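Local coordinates for protein putative acetyl/propionyl-CoA carboxylase, alpha subunit (Methylibium petroleiphilum, PDB 2O1Q) that binds zinc through histidines in a cupin-type beta-barrel and probably acts as an acetylacetone dioxygenase, at residues A[33-44]-A[136-144]. Sequence-based numbering, arbitrary orientation.
Sequences WKLLHVSPEMGS and WEDAQGAWA
Leu35 sets its CB over the face of the Trp143 five-membered ring, 3.8 Å from the centroid, a CH-pi contact. CG of Trp143 stands anti to the backbone N (chi1 178°), which lays the indole along the backbone of Lys34 and Leu35. An edge of the same indole points at the face of Trp33, an edge-to-face pair with planes at 78°. Leu35 CD2 reaches down to the helix backbone, 3.6 Å from Gln140 CA. Further along, Val38 CG2 touches Trp136 CE3 at 3.7 Å, and CG1 meets the Trp136 carbonyl. Pro40 covers one face of the Trp136 indole, with its CA 3.8 Å from the six-membered ring centroid. Glu137 CB covers the other face, and Trp136 NE1 is hydrogen-bonded to Asn99 OD1 of a neighbouring subunit. Gly43 CA packs at 3.5 Å from Trp136 CD1. At this end a water links Trp136 N to Gly43 O.

The packing of Leu35, Val38 and Trp136 is tight. The looser side is at Ala142, which is exposed; Ala142 CB is 4.2 Å from Trp33 CZ2. Here another water accepts from Trp33 NE1 and donates to Ala142 O. Trp143 is itself partly exposed, and Lys20 makes a cation-pi contact with it. With an alanine at Trp143, the Leu35 CB would probably lose its ring cover and the Trp33 face its edge-on partner.

The N-to-C directions of residues 33-39 and helix 136-144 lie 140° apart. Ring faces, methyl groups and water bridges join them without direct hydrogen bonds, which implies a mainly apolar attachment.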
loop_
_atom_site.group_PDB
_atom_site.type_symbol
_atom_site.label_atom_id
_atom_site.label_comp_id
_atom_site.label_asym_id
_atom_site.label_seq_id
_atom_site.Cartn_x
_atom_site.Cartn_y
_atom_site.Cartn_z
ATOM N N TRP A 33 -24.577 -2.784 -7.394
ATOM C CA TRP A 33 -23.216 -2.247 -7.356
ATOM C C TRP A 33 -22.740 -1.872 -8.751
ATOM O O TRP A 33 -23.295 -2.372 -9.723
ATOM C CB TRP A 33 -22.273 -3.207 -6.643
ATOM C CG TRP A 33 -21.799 -4.394 -7.383
ATOM C CD1 TRP A 33 -22.528 -5.233 -8.131
ATOM C CD2 TRP A 33 -20.461 -4.898 -7.406
ATOM N NE1 TRP A 33 -21.759 -6.256 -8.589
ATOM C CE2 TRP A 33 -20.463 -6.041 -8.203
ATOM C CE3 TRP A 33 -19.259 -4.471 -6.846
ATOM C CZ2 TRP A 33 -19.309 -6.790 -8.440
ATOM C CZ3 TRP A 33 -18.123 -5.210 -7.080
ATOM C CH2 TRP A 33 -18.158 -6.337 -7.893
ATOM N N LYS A 34 -21.644 -1.089 -8.794
ATOM C CA LYS A 34 -20.814 -0.841 -10.004
ATOM C C LYS A 34 -19.410 -0.987 -9.478
ATOM O O LYS A 34 -19.013 -0.263 -8.561
ATOM C CB LYS A 34 -21.040 0.541 -10.564
ATOM C CG LYS A 34 -22.495 0.776 -10.952
ATOM C CD LYS A 34 -22.700 2.179 -11.508
ATOM C CE LYS A 34 -24.159 2.429 -11.767
ATOM N NZ LYS A 34 -24.410 3.729 -12.471
ATOM N N LEU A 35 -18.651 -1.900 -10.072
ATOM C CA LEU A 35 -17.230 -1.935 -9.879
ATOM C C LEU A 35 -16.578 -0.841 -10.696
ATOM O O LEU A 35 -16.845 -0.703 -11.856
ATOM C CB LEU A 35 -16.652 -3.284 -10.281
ATOM C CG LEU A 35 -15.158 -3.512 -10.037
ATOM C CD1 LEU A 35 -14.907 -3.378 -8.540
ATOM C CD2 LEU A 35 -14.742 -4.877 -10.561
ATOM N N LEU A 36 -15.729 -0.053 -10.046
ATOM C CA LEU A 36 -15.146 1.125 -10.666
ATOM C C LEU A 36 -13.685 0.912 -11.038
ATOM O O LEU A 36 -13.203 1.418 -12.077
ATOM C CB LEU A 36 -15.275 2.301 -9.735
ATOM C CG LEU A 36 -16.716 2.742 -9.434
ATOM C CD1 LEU A 36 -16.683 3.831 -8.332
ATOM C CD2 LEU A 36 -17.473 3.167 -10.706
ATOM N N HIS A 37 -12.981 0.116 -10.245
ATOM C CA HIS A 37 -11.538 -0.049 -10.465
ATOM C C HIS A 37 -11.016 -1.266 -9.735
ATOM O O HIS A 37 -11.440 -1.558 -8.594
ATOM C CB HIS A 37 -10.762 1.203 -10.029
ATOM C CG HIS A 37 -9.272 1.029 -10.032
ATOM N ND1 HIS A 37 -8.505 1.175 -11.163
ATOM C CD2 HIS A 37 -8.422 0.726 -9.035
ATOM C CE1 HIS A 37 -7.242 0.908 -10.865
ATOM N NE2 HIS A 37 -7.164 0.663 -9.569
ATOM N N VAL A 38 -10.060 -1.948 -10.326
ATOM C CA VAL A 38 -9.231 -2.909 -9.622
ATOM C C VAL A 38 -7.754 -2.590 -9.887
ATOM O O VAL A 38 -7.423 -2.266 -11.043
ATOM C CB VAL A 38 -9.563 -4.386 -9.950
ATOM C CG1 VAL A 38 -11.033 -4.726 -9.598
ATOM C CG2 VAL A 38 -9.148 -4.756 -11.404
ATOM N N SER A 39 -6.905 -2.815 -8.891
ATOM C CA SER A 39 -5.473 -2.655 -8.933
ATOM C C SER A 39 -4.854 -4.034 -8.730
ATOM O O SER A 39 -4.773 -4.522 -7.574
ATOM C CB SER A 39 -5.005 -1.763 -7.819
ATOM O OG SER A 39 -5.205 -0.383 -8.160
ATOM N N PRO A 40 -4.451 -4.686 -9.815
ATOM C CA PRO A 40 -3.920 -6.050 -9.677
ATOM C C PRO A 40 -2.646 -6.177 -8.872
ATOM O O PRO A 40 -2.334 -7.285 -8.332
ATOM C CB PRO A 40 -3.646 -6.469 -11.145
ATOM C CG PRO A 40 -4.443 -5.545 -11.970
ATOM C CD PRO A 40 -4.403 -4.239 -11.220
ATOM N N GLU A 41 -1.854 -5.106 -8.830
ATOM C CA GLU A 41 -0.594 -5.214 -8.127
ATOM C C GLU A 41 -0.772 -5.194 -6.610
ATOM O O GLU A 41 -0.284 -6.088 -5.923
ATOM C CB GLU A 41 0.331 -4.118 -8.571
ATOM C CG GLU A 41 1.697 -4.208 -7.993
ATOM C CD GLU A 41 2.494 -2.948 -8.181
ATOM O OE1 GLU A 41 3.039 -2.736 -9.307
ATOM O OE2 GLU A 41 2.535 -2.115 -7.244
HETATM N N MSE A 42 -1.449 -4.170 -6.074
HETATM C CA MSE A 42 -1.622 -4.024 -4.659
HETATM C C MSE A 42 -2.752 -4.886 -4.194
HETATM O O MSE A 42 -2.827 -5.132 -2.968
HETATM C CB MSE A 42 -1.868 -2.575 -4.373
HETATM C CG MSE A 42 -1.854 -2.234 -2.912
HETATM SE SE MSE A 42 -1.708 -0.310 -2.553
HETATM C CE MSE A 42 -1.377 0.246 -4.435
ATOM N N GLY A 43 -3.682 -5.253 -5.080
ATOM C CA GLY A 43 -4.887 -5.937 -4.641
ATOM C C GLY A 43 -5.977 -5.016 -4.110
ATOM O O GLY A 43 -6.874 -5.440 -3.354
ATOM N N SER A 44 -5.979 -3.750 -4.507
ATOM C CA SER A 44 -7.020 -2.861 -4.086
ATOM C C SER A 44 -8.136 -2.782 -5.156
ATOM O O SER A 44 -7.954 -3.248 -6.284
ATOM C CB SER A 44 -6.434 -1.510 -3.678
ATOM O OG SER A 44 -5.902 -0.945 -4.872
ATOM N N TRP A 136 -10.022 -8.358 -5.268
ATOM C CA TRP A 136 -10.081 -7.644 -6.569
ATOM C C TRP A 136 -10.422 -8.514 -7.732
ATOM O O TRP A 136 -11.157 -8.103 -8.587
ATOM C CB TRP A 136 -8.765 -6.868 -6.872
ATOM C CG TRP A 136 -7.637 -7.698 -7.259
ATOM C CD1 TRP A 136 -6.766 -8.299 -6.434
ATOM C CD2 TRP A 136 -7.275 -8.081 -8.582
ATOM N NE1 TRP A 136 -5.867 -9.040 -7.138
ATOM C CE2 TRP A 136 -6.149 -8.908 -8.476
ATOM C CE3 TRP A 136 -7.787 -7.795 -9.856
ATOM C CZ2 TRP A 136 -5.535 -9.449 -9.562
ATOM C CZ3 TRP A 136 -7.168 -8.355 -10.950
ATOM C CH2 TRP A 136 -6.047 -9.155 -10.793
ATOM N N GLU A 137 -9.820 -9.692 -7.753
ATOM C CA GLU A 137 -9.993 -10.631 -8.818
ATOM C C GLU A 137 -11.415 -11.212 -8.829
ATOM O O GLU A 137 -12.000 -11.448 -9.896
ATOM C CB GLU A 137 -8.926 -11.750 -8.701
ATOM C CG GLU A 137 -8.787 -12.676 -9.887
ATOM C CD GLU A 137 -7.803 -13.848 -9.624
ATOM O OE1 GLU A 137 -7.921 -14.518 -8.559
ATOM O OE2 GLU A 137 -6.949 -14.119 -10.504
ATOM N N ASP A 138 -11.907 -11.531 -7.642
ATOM C CA ASP A 138 -13.270 -11.986 -7.478
ATOM C C ASP A 138 -14.256 -10.907 -7.890
ATOM O O ASP A 138 -15.219 -11.144 -8.595
ATOM C CB ASP A 138 -13.521 -12.471 -6.058
ATOM C CG ASP A 138 -12.538 -13.518 -5.657
ATOM O OD1 ASP A 138 -12.605 -14.634 -6.232
ATOM O OD2 ASP A 138 -11.660 -13.176 -4.849
ATOM N N ALA A 139 -13.989 -9.691 -7.458
ATOM C CA ALA A 139 -14.814 -8.568 -7.842
ATOM C C ALA A 139 -14.851 -8.353 -9.329
ATOM O O ALA A 139 -15.914 -8.169 -9.875
ATOM C CB ALA A 139 -14.364 -7.294 -7.118
ATOM N N GLN A 140 -13.708 -8.400 -9.969
ATOM C CA GLN A 140 -13.632 -8.155 -11.388
ATOM C C GLN A 140 -14.388 -9.232 -12.114
ATOM O O GLN A 140 -15.049 -8.960 -13.084
ATOM C CB GLN A 140 -12.191 -8.018 -11.860
ATOM C CG GLN A 140 -12.042 -7.581 -13.301
ATOM C CD GLN A 140 -10.597 -7.628 -13.775
ATOM O OE1 GLN A 140 -9.926 -8.674 -13.683
ATOM N NE2 GLN A 140 -10.162 -6.560 -14.364
ATOM N N GLY A 141 -14.273 -10.475 -11.673
ATOM C CA GLY A 141 -14.938 -11.570 -12.361
ATOM C C GLY A 141 -16.450 -11.476 -12.179
ATOM O O GLY A 141 -17.198 -11.729 -13.103
ATOM N N ALA A 142 -16.904 -11.173 -10.969
ATOM C CA ALA A 142 -18.348 -11.038 -10.723
ATOM C C ALA A 142 -18.933 -9.869 -11.521
ATOM O O ALA A 142 -20.074 -9.947 -11.977
ATOM C CB ALA A 142 -18.621 -10.854 -9.273
ATOM N N TRP A 143 -18.160 -8.817 -11.730
ATOM C CA TRP A 143 -18.607 -7.645 -12.464
ATOM C C TRP A 143 -18.659 -7.854 -13.958
ATOM O O TRP A 143 -19.637 -7.473 -14.618
ATOM C CB TRP A 143 -17.623 -6.502 -12.232
ATOM C CG TRP A 143 -17.966 -5.250 -12.980
ATOM C CD1 TRP A 143 -17.227 -4.645 -13.902
ATOM C CD2 TRP A 143 -19.142 -4.448 -12.814
ATOM N NE1 TRP A 143 -17.830 -3.478 -14.306
ATOM C CE2 TRP A 143 -19.057 -3.384 -13.732
ATOM C CE3 TRP A 143 -20.285 -4.573 -12.043
ATOM C CZ2 TRP A 143 -20.043 -2.398 -13.829
ATOM C CZ3 TRP A 143 -21.256 -3.588 -12.138
ATOM C CH2 TRP A 143 -21.148 -2.555 -13.031
ATOM N N ALA A 144 -17.625 -8.493 -14.485
ATOM C CA ALA A 144 -17.245 -8.393 -15.893
ATOM C C ALA A 144 -17.227 -9.730 -16.616
ATOM O O ALA A 144 -17.235 -9.741 -17.849
ATOM C CB ALA A 144 -15.845 -7.752 -15.991
HETATM O O HOH W 1 -22.219 -8.708 -10.075
HETATM O O HOH W 2 -7.938 -7.997 -3.245
#